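Local coordinates for protein ORF98 PTP-2 (Cydia pomonella granulosis virus, PDB 6I28) that probably acts as a dual-specificity protein phosphatase, removing phosphate from tyrosine and from serine or threonine of protein substrates, perhaps of MAP-kinase type, at residues R31-V34 / N38-C41; K92-H97 / I116-R121; R110-A115 / R138-S143. One frame throughout, in Å; residues are numbered along the deposited sequence.

Contact 1 (R31-V34 / N38-C41)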
loop_
_atom_site.group_PDB
_atom_site.type_symbol
_atom_site.label_atom_id
_atom_site.label_comp_id
_atom_site.label_asym_id
_atom_site.label_seq_id
_atom_site.Cartn_x
_atom_site.Cartn_y
_atom_site.Cartn_z
ATOM N N ARG A 31 16.717 2.294 -5.506
ATOM C CA ARG A 31 17.615 1.681 -4.536
ATOM C C ARG A 31 18.211 2.724 -3.604
ATOM O O ARG A 31 18.270 2.512 -2.389
ATOM C CB ARG A 31 18.694 0.898 -5.290
ATOM C CG ARG A 31 19.730 0.232 -4.398
ATOM C CD ARG A 31 20.833 -0.425 -5.242
ATOM N NE ARG A 31 22.030 -0.747 -4.476
ATOM C CZ ARG A 31 22.231 -1.896 -3.836
ATOM N NH1 ARG A 31 21.313 -2.853 -3.864
ATOM N NH2 ARG A 31 23.376 -2.091 -3.173
ATOM N N HIS A 32 18.620 3.871 -4.140
ATOM C CA HIS A 32 19.156 4.948 -3.312
ATOM C C HIS A 32 18.140 5.423 -2.279
ATOM O O HIS A 32 18.481 5.630 -1.115
ATOM C CB HIS A 32 19.578 6.099 -4.205
ATOM C CG HIS A 32 20.264 7.219 -3.490
ATOM N ND1 HIS A 32 19.625 8.400 -3.169
ATOM C CD2 HIS A 32 21.544 7.362 -3.071
ATOM C CE1 HIS A 32 20.482 9.223 -2.585
ATOM N NE2 HIS A 32 21.652 8.616 -2.513
ATOM N N PHE A 33 16.872 5.558 -2.676
ATOM C CA PHE A 33 15.826 5.974 -1.742
ATOM C C PHE A 33 15.603 4.930 -0.649
ATOM O O PHE A 33 15.505 5.266 0.544
ATOM C CB PHE A 33 14.544 6.238 -2.502
ATOM C CG PHE A 33 13.412 6.688 -1.633
ATOM C CD1 PHE A 33 12.657 5.776 -0.883
ATOM C CD2 PHE A 33 13.105 8.044 -1.550
ATOM C CE1 PHE A 33 11.619 6.202 -0.087
ATOM C CE2 PHE A 33 12.081 8.467 -0.768
ATOM C CZ PHE A 33 11.319 7.541 -0.019
ATOM N N VAL A 34 15.508 3.664 -1.043
ATOM C CA VAL A 34 15.279 2.589 -0.085
ATOM C C VAL A 34 16.390 2.555 0.959
ATOM O O VAL A 34 16.123 2.465 2.170
ATOM C CB VAL A 34 15.177 1.248 -0.842
ATOM C CG1 VAL A 34 15.384 0.103 0.089
ATOM C CG2 VAL A 34 13.862 1.152 -1.588
ATOM N N ASN A 38 16.243 3.738 5.113
ATOM C CA ASN A 38 16.138 2.516 5.934
ATOM C C ASN A 38 14.829 1.763 5.682
ATOM O O ASN A 38 14.222 1.238 6.609
ATOM C CB ASN A 38 16.305 2.824 7.427
ATOM C CG ASN A 38 16.457 1.587 8.259
ATOM O OD1 ASN A 38 17.188 0.659 7.881
ATOM N ND2 ASN A 38 15.784 1.549 9.404
ATOM N N VAL A 39 14.376 1.745 4.433
ATOM C CA VAL A 39 13.191 0.960 4.087
ATOM C C VAL A 39 13.558 -0.507 4.236
ATOM O O VAL A 39 14.486 -0.975 3.598
ATOM C CB VAL A 39 12.711 1.268 2.653
ATOM C CG1 VAL A 39 11.604 0.284 2.235
ATOM C CG2 VAL A 39 12.240 2.713 2.563
ATOM N N GLY A 40 12.799 -1.246 5.035
ATOM C CA GLY A 40 13.126 -2.630 5.308
ATOM C C GLY A 40 12.461 -3.632 4.395
ATOM O O GLY A 40 12.918 -4.784 4.291
ATOM N N CYS A 41 11.407 -3.226 3.704
ATOM C CA CYS A 41 10.572 -4.134 2.928
ATOM C C CYS A 41 9.899 -3.319 1.826
ATOM O O CYS A 41 9.667 -2.126 1.960
ATOM C CB CYS A 41 9.657 -4.847 3.952
ATOM S SG CYS A 41 8.101 -5.333 3.517
#
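The backbone NH of Val39 turns back on the carbonyl of Val34, where helix 27-36 stops and the chain sets off for strand 41-46. Val39 N donates to Val34 O at 2.9 Å, with an N-H...O angle of 153°, and it meets that oxygen in the carbonyl plane. Asn38 N is almost as near, 3.2 Å from Val34 O, but its hydrogen is badly aimed at that oxygen and is given instead to Arg35 O. The turn of the chain falls at Asn38, whose positive phi (57°) ends the spiral and brings Val39 back to the carbonyl of Val34. Val34 and Val39 are the residues whose CA atoms come closest, 4.9 Å apart.

The same fold-back brings the two valine side chains together. They cross at about a right angle, Val34 CG1 lying 3.9 Å from Val39 CB and as near as 3.8 Å to Val39 O. Val39 has CG1 anti to its backbone N (chi1 171°), which leaves Val39 CG2 beside that nitrogen and facing the helix end, 4.0 Å from Val34 CA. Val39 CG2 also lies obliquely to the ring of Phe33, 4.4 Å from Phe33 CE1. Both valines are buried and rest on Leu101 of strand 100-103, while Phe33 also meets the rings of Tyr9, edge-to-face, and Phe19. Past Val39, the backbones of Gly40 and Cys41 bond to Thr99 and Leu101, so the turn runs straight into the central sheet.

A long backbone bond spanning a shorter one, with positive phi at the turn, marks a Schellman motif, and the valine pair is its common hydrophobic companion; here it caps a helix leading into a parallel strand of the phosphatase's alpha/beta fold.

Contact 2 (K92-H97 / I116-R121); sequences KIHNEH and IYYIMR
Tyr118 of helix 110-123 reaches across to Ile93 and His94 near the end of helix 82-95, joining two helices of the alpha/beta fold of the tyrosine phosphatase family. The backbones stay well apart, 11.0 Å between the CA atoms of Ile93 and Tyr118, and the long tyrosine side chain fills most of the interval. Its ring stands anti to the backbone N (chi1 -175°), which sends the phenol end straight toward the neighbouring helix.

Ile93 comes from the opposite direction. Its terminal methyl CD1 touches the hydroxyl end of the ring obliquely, 3.6 Å from CZ and 3.4 Å from OH of Tyr118, with a further contact of 3.8 Å from CD1 to CE2 of Tyr118. The extended chi2 of Ile93 (162°) carries CD1 that far, while its CB and CG2 meet only the hydroxyl oxygen, a little farther off.

His94 is the exposed member of the trio and presents the edge of its imidazole to Tyr118, the hydroxyl lying near the ring plane. CE1 is the nearer ring atom; ND1 has a hydrogen-bond partner elsewhere, not Tyr118. Trp90 stacks on the imidazole, and the methyl CG2 of Ile93 sits 4.0 Å above the plane of the His94 ring, displaced toward the rim, which limits how far the ring can turn. Phe86, Leu89 and Trp90 of helix 82-95 also touch Tyr118. Beyond the trio, Arg121, on helix 110-123 with Tyr118, bonds through NH1 to Tyr117 OH and forms a salt bridge with Glu83. Among the atoms of segment 92-97, the nearest to the phenol oxygen is a carbon: His94 CE1 lies 3.3 Å from Tyr118 OH, a contact without a hydrogen bond.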
loop_
_atom_site.group_PDB
_atom_site.type_symbol
_atom_site.label_atom_id
_atom_site.label_comp_id
_atom_site.label_asym_id
_atom_site.label_seq_id
_atom_site.Cartn_x
_atom_site.Cartn_y
_atom_site.Cartn_z
ATOM N N LYS A 92 5.455 -7.654 8.914
ATOM C CA LYS A 92 6.711 -6.919 8.734
ATOM C C LYS A 92 6.797 -5.736 9.673
ATOM O O LYS A 92 7.855 -5.455 10.243
ATOM C CB LYS A 92 6.858 -6.477 7.295
ATOM C CG LYS A 92 7.163 -7.687 6.341
ATOM C CD LYS A 92 8.465 -8.476 6.612
ATOM C CE LYS A 92 8.541 -9.672 5.688
ATOM N NZ LYS A 92 9.832 -10.397 5.926
ATOM N N ILE A 93 5.693 -5.031 9.864
ATOM C CA ILE A 93 5.722 -3.864 10.727
ATOM C C ILE A 93 5.791 -4.276 12.194
ATOM O O ILE A 93 6.690 -3.846 12.913
ATOM C CB ILE A 93 4.525 -2.966 10.416
ATOM C CG1 ILE A 93 4.721 -2.362 9.018
ATOM C CG2 ILE A 93 4.367 -1.895 11.440
ATOM C CD1 ILE A 93 3.439 -1.816 8.444
ATOM N N HIS A 94 4.864 -5.125 12.651
ATOM C CA HIS A 94 4.746 -5.423 14.080
ATOM C C HIS A 94 5.683 -6.532 14.550
ATOM O O HIS A 94 6.162 -6.489 15.689
ATOM C CB HIS A 94 3.289 -5.790 14.384
ATOM C CG HIS A 94 2.387 -4.613 14.340
ATOM N ND1 HIS A 94 1.666 -4.272 13.219
ATOM C CD2 HIS A 94 2.188 -3.622 15.241
ATOM C CE1 HIS A 94 1.002 -3.157 13.450
ATOM N NE2 HIS A 94 1.302 -2.744 14.669
ATOM N N ASN A 95 5.900 -7.570 13.766
ATOM C CA ASN A 95 6.749 -8.651 14.249
ATOM C C ASN A 95 8.209 -8.502 13.854
ATOM O O ASN A 95 9.100 -8.962 14.586
ATOM C CB ASN A 95 6.196 -9.988 13.758
ATOM C CG ASN A 95 4.817 -10.293 14.353
ATOM O OD1 ASN A 95 3.849 -10.569 13.637
ATOM N ND2 ASN A 95 4.715 -10.192 15.656
ATOM N N GLU A 96 8.491 -7.877 12.723
ATOM C CA GLU A 96 9.860 -7.717 12.279
ATOM C C GLU A 96 10.294 -6.272 12.267
ATOM O O GLU A 96 11.468 -6.008 12.047
ATOM C CB GLU A 96 10.058 -8.284 10.877
ATOM C CG GLU A 96 9.528 -9.648 10.765
ATOM C CD GLU A 96 9.919 -10.349 9.496
ATOM O OE1 GLU A 96 10.462 -9.686 8.608
ATOM O OE2 GLU A 96 9.698 -11.598 9.419
ATOM N N HIS A 97 9.462 -5.341 12.716
ATOM C CA HIS A 97 9.820 -3.918 12.960
ATOM C C HIS A 97 10.469 -3.200 11.772
ATOM O O HIS A 97 11.340 -2.367 12.003
ATOM C CB HIS A 97 10.782 -3.854 14.150
ATOM C CG HIS A 97 10.191 -4.417 15.393
ATOM N ND1 HIS A 97 10.569 -5.619 15.893
ATOM C CD2 HIS A 97 9.226 -3.954 16.201
ATOM C CE1 HIS A 97 9.863 -5.887 16.957
ATOM N NE2 HIS A 97 9.040 -4.887 17.172
ATOM N N ILE A 116 -3.967 2.917 2.171
ATOM C CA ILE A 116 -5.179 3.434 2.794
ATOM C C ILE A 116 -5.862 2.311 3.546
ATOM O O ILE A 116 -6.337 2.498 4.663
ATOM C CB ILE A 116 -6.100 4.075 1.735
ATOM C CG1 ILE A 116 -5.528 5.394 1.191
ATOM C CG2 ILE A 116 -7.544 4.303 2.294
ATOM C CD1 ILE A 116 -6.356 6.096 0.084
ATOM N N TYR A 117 -5.884 1.114 2.965
ATOM C CA TYR A 117 -6.560 -0.006 3.602
ATOM C C TYR A 117 -5.824 -0.439 4.866
ATOM O O TYR A 117 -6.453 -0.714 5.905
ATOM C CB TYR A 117 -6.629 -1.193 2.647
ATOM C CG TYR A 117 -7.294 -2.415 3.285
ATOM C CD1 TYR A 117 -8.551 -2.374 3.768
ATOM C CD2 TYR A 117 -6.614 -3.604 3.397
ATOM C CE1 TYR A 117 -9.177 -3.496 4.351
ATOM C CE2 TYR A 117 -7.171 -4.740 3.968
ATOM C CZ TYR A 117 -8.451 -4.696 4.458
ATOM O OH TYR A 117 -9.054 -5.802 5.036
ATOM N N TYR A 118 -4.490 -0.512 4.805
ATOM C CA TYR A 118 -3.740 -0.757 6.009
ATOM C C TYR A 118 -4.057 0.218 7.112
ATOM O O TYR A 118 -4.241 -0.201 8.254
ATOM C CB TYR A 118 -2.237 -0.791 5.726
ATOM C CG TYR A 118 -1.442 -1.163 6.926
ATOM C CD1 TYR A 118 -1.307 -2.504 7.257
ATOM C CD2 TYR A 118 -0.877 -0.216 7.792
ATOM C CE1 TYR A 118 -0.631 -2.899 8.350
ATOM C CE2 TYR A 118 -0.133 -0.647 8.917
ATOM C CZ TYR A 118 -0.052 -1.998 9.193
ATOM O OH TYR A 118 0.622 -2.506 10.285
ATOM N N ILE A 119 -4.238 1.517 6.791
ATOM C CA ILE A 119 -4.557 2.493 7.828
ATOM C C ILE A 119 -6.005 2.372 8.302
ATOM O O ILE A 119 -6.274 2.480 9.501
ATOM C CB ILE A 119 -4.209 3.894 7.255
ATOM C CG1 ILE A 119 -2.668 4.033 7.119
ATOM C CG2 ILE A 119 -4.807 5.034 8.099
ATOM C CD1 ILE A 119 -2.220 5.339 6.550
ATOM N N MET A 120 -6.951 2.126 7.374
ATOM C CA MET A 120 -8.328 1.861 7.740
ATOM C C MET A 120 -8.436 0.710 8.715
ATOM O O MET A 120 -9.093 0.823 9.748
ATOM C CB MET A 120 -9.168 1.532 6.500
ATOM C CG MET A 120 -9.316 2.617 5.501
ATOM S SD MET A 120 -10.116 2.043 4.001
ATOM C CE MET A 120 -11.583 1.276 4.659
ATOM N N ARG A 121 -7.687 -0.354 8.483
ATOM C CA ARG A 121 -7.917 -1.545 9.263
ATOM C C ARG A 121 -7.139 -1.562 10.580
ATOM O O ARG A 121 -7.650 -2.043 11.601
ATOM C CB ARG A 121 -7.533 -2.777 8.425
ATOM C CG ARG A 121 -7.688 -4.082 9.175
ATOM C CD ARG A 121 -7.727 -5.244 8.203
ATOM N NE ARG A 121 -7.433 -6.537 8.812
ATOM C CZ ARG A 121 -7.466 -7.703 8.149
ATOM N NH1 ARG A 121 -7.809 -7.747 6.880
ATOM N NH2 ARG A 121 -7.158 -8.830 8.765
#

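Contact 3 (R110-A115 / R138-S143); sequences RSATLA and RAVHPS
Thr113 OG1 has two kinds of neighbour: the carbonyl of Ser109, one turn earlier, to which it hydrogen-bonds, and the ring of Pro142, against which it only packs. Thr113 OG1 lies 3.6 Å from Pro142 CB, with Pro142 CG 4.1 Å from the same oxygen. The hydroxyl is placed beside the backbone N of Thr113 (chi1 -71°), where it can reach back along the helix to Ser109 O while also lying against the proline carbons. The two side chains meet at a slant, and the CA atoms of Thr113 and Pro142 are 6.1 Å apart.

One residue earlier on the helix, Ala112 contributes its single methyl. Ala112 CB lies 3.7 Å from both CG1 and CB of Val140. Val140 points CG1 beside its own backbone N and anti to the carbonyl carbon (chi1 -63°), keeping that methyl on the alanine. The small residue lets the loop come close, with 6.4 Å between the CA atoms of Ala112 and Val140.

The helix concerned is the one that follows the CX5R signature of the protein tyrosine phosphatases, Cys104 through Arg110, which forms the phosphate-binding P-loop in this family. Segment 138-143 links helix 127-137 to helix 144-151 and lies along the beginning of helix 110-123, its backbone bonding to the loop where His141 meets Val108. Arg138 sends its guanidinium to the carbonyls of Ala106 and Gly107, and to Asp10, while Ser143 OG bonds to Ser109 OG and Asp71, so both ends of segment 138-143 also hold parts of the signature loop or its surroundings. Within the helix, Ala115 N bonds to Ser111 O at 3.1 Å, whereas the bond one residue earlier, Leu114 N to Arg110 O, is weak.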
loop_
_atom_site.group_PDB
_atom_site.type_symbol
_atom_site.label_atom_id
_atom_site.label_comp_id
_atom_site.label_asym_id
_atom_site.label_seq_id
_atom_site.Cartn_x
_atom_site.Cartn_y
_atom_site.Cartn_z
ATOM N N ARG A 110 -2.941 2.166 -7.257
ATOM C CA ARG A 110 -2.743 0.817 -6.724
ATOM C C ARG A 110 -2.090 0.849 -5.342
ATOM O O ARG A 110 -2.647 0.339 -4.364
ATOM C CB ARG A 110 -1.872 -0.023 -7.666
ATOM C CG ARG A 110 -2.638 -0.923 -8.624
ATOM C CD ARG A 110 -1.815 -1.574 -9.689
ATOM N NE ARG A 110 -1.208 -0.588 -10.558
ATOM C CZ ARG A 110 -0.587 -0.836 -11.697
ATOM N NH1 ARG A 110 -0.489 -2.072 -12.165
ATOM N NH2 ARG A 110 -0.076 0.176 -12.379
ATOM N N SER A 111 -0.861 1.399 -5.264
ATOM C CA SER A 111 -0.107 1.423 -4.000
ATOM C C SER A 111 -0.864 2.211 -2.940
ATOM O O SER A 111 -0.959 1.783 -1.765
ATOM C CB SER A 111 1.287 2.020 -4.233
ATOM O OG SER A 111 1.178 3.309 -4.845
ATOM N N ALA A 112 -1.471 3.340 -3.353
ATOM C CA ALA A 112 -2.214 4.160 -2.399
ATOM C C ALA A 112 -3.406 3.405 -1.812
ATOM O O ALA A 112 -3.736 3.566 -0.631
ATOM C CB ALA A 112 -2.700 5.441 -3.061
ATOM N N THR A 113 -4.051 2.563 -2.622
ATOM C CA THR A 113 -5.166 1.755 -2.154
ATOM C C THR A 113 -4.753 0.828 -1.020
ATOM O O THR A 113 -5.419 0.733 0.013
ATOM C CB THR A 113 -5.760 1.005 -3.337
ATOM O OG1 THR A 113 -6.457 1.945 -4.192
ATOM C CG2 THR A 113 -6.805 -0.073 -2.917
ATOM N N LEU A 114 -3.628 0.121 -1.171
ATOM C CA LEU A 114 -3.185 -0.738 -0.076
ATOM C C LEU A 114 -2.785 0.040 1.168
ATOM O O LEU A 114 -3.060 -0.423 2.293
ATOM C CB LEU A 114 -2.034 -1.638 -0.530
ATOM C CG LEU A 114 -1.408 -2.624 0.466
ATOM C CD1 LEU A 114 -2.463 -3.544 1.026
ATOM C CD2 LEU A 114 -0.258 -3.411 -0.183
ATOM N N ALA A 115 -2.089 1.168 1.004
ATOM C CA ALA A 115 -1.718 1.989 2.155
ATOM C C ALA A 115 -2.952 2.462 2.903
ATOM O O ALA A 115 -3.018 2.357 4.144
ATOM C CB ALA A 115 -0.868 3.156 1.696
ATOM N N ARG A 138 0.619 12.849 0.637
ATOM C CA ARG A 138 0.904 12.623 -0.776
ATOM C C ARG A 138 -0.430 12.679 -1.492
ATOM O O ARG A 138 -1.348 11.937 -1.125
ATOM C CB ARG A 138 1.550 11.269 -1.013
ATOM C CG ARG A 138 1.884 10.957 -2.515
ATOM C CD ARG A 138 2.451 9.557 -2.652
ATOM N NE ARG A 138 2.760 9.188 -4.043
ATOM C CZ ARG A 138 3.849 9.570 -4.717
ATOM N NH1 ARG A 138 4.759 10.343 -4.135
ATOM N NH2 ARG A 138 4.041 9.182 -5.984
ATOM N N ALA A 139 -0.544 13.545 -2.488
ATOM C CA ALA A 139 -1.764 13.608 -3.289
ATOM C C ALA A 139 -1.968 12.256 -3.961
ATOM O O ALA A 139 -1.197 11.882 -4.832
ATOM C CB ALA A 139 -1.679 14.715 -4.325
ATOM N N VAL A 140 -2.980 11.512 -3.555
ATOM C CA VAL A 140 -3.311 10.224 -4.153
ATOM C C VAL A 140 -4.717 10.315 -4.730
ATOM O O VAL A 140 -5.490 11.234 -4.409
ATOM C CB VAL A 140 -3.203 9.085 -3.111
ATOM C CG1 VAL A 140 -1.792 8.958 -2.633
ATOM C CG2 VAL A 140 -4.150 9.411 -1.928
ATOM N N HIS A 141 -5.040 9.377 -5.609
ATOM C CA HIS A 141 -6.322 9.379 -6.306
ATOM C C HIS A 141 -6.658 7.949 -6.730
ATOM O O HIS A 141 -6.476 7.581 -7.899
ATOM C CB HIS A 141 -6.291 10.310 -7.523
ATOM C CG HIS A 141 -7.652 10.656 -8.044
ATOM N ND1 HIS A 141 -8.048 10.390 -9.338
ATOM C CD2 HIS A 141 -8.719 11.227 -7.438
ATOM C CE1 HIS A 141 -9.291 10.804 -9.516
ATOM N NE2 HIS A 141 -9.720 11.324 -8.381
ATOM N N PRO A 142 -7.159 7.126 -5.813
ATOM C CA PRO A 142 -7.497 5.747 -6.172
ATOM C C PRO A 142 -8.593 5.708 -7.221
ATOM O O PRO A 142 -9.564 6.475 -7.177
ATOM C CB PRO A 142 -7.958 5.132 -4.841
ATOM C CG PRO A 142 -7.313 5.982 -3.787
ATOM C CD PRO A 142 -7.339 7.380 -4.373
ATOM N N SER A 143 -8.421 4.822 -8.186
ATOM C CA SER A 143 -9.476 4.632 -9.167
ATOM C C SER A 143 -10.796 4.293 -8.493
ATOM O O SER A 143 -10.834 3.699 -7.415
ATOM C CB SER A 143 -9.103 3.521 -10.133
ATOM O OG SER A 143 -7.794 3.732 -10.654
#

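How the contacts relate
Contacts 2 and 3 share helix 110-123. Contact 3 uses its beginning, directly after the signature loop, and contact 2 its later part. Their centres lie 16 Å apart, and they meet where Ile116 CD1 comes within 4.0 Å of Pro142 CG. Contact 1 lies where helix 27-36 leads into strand 41-46, ahead of both in the chain; it touches contact 2 through Cys41 SG and Lys92 CG, 3.8 Å apart, but stays about 8 Å from contact 3 at the nearest atoms. Contact 3, which borders the signature loop Cys104 to Arg110, is the one next to the probable active site, and a bound calcium ion lies about 9 Å from the side chain of Ala112.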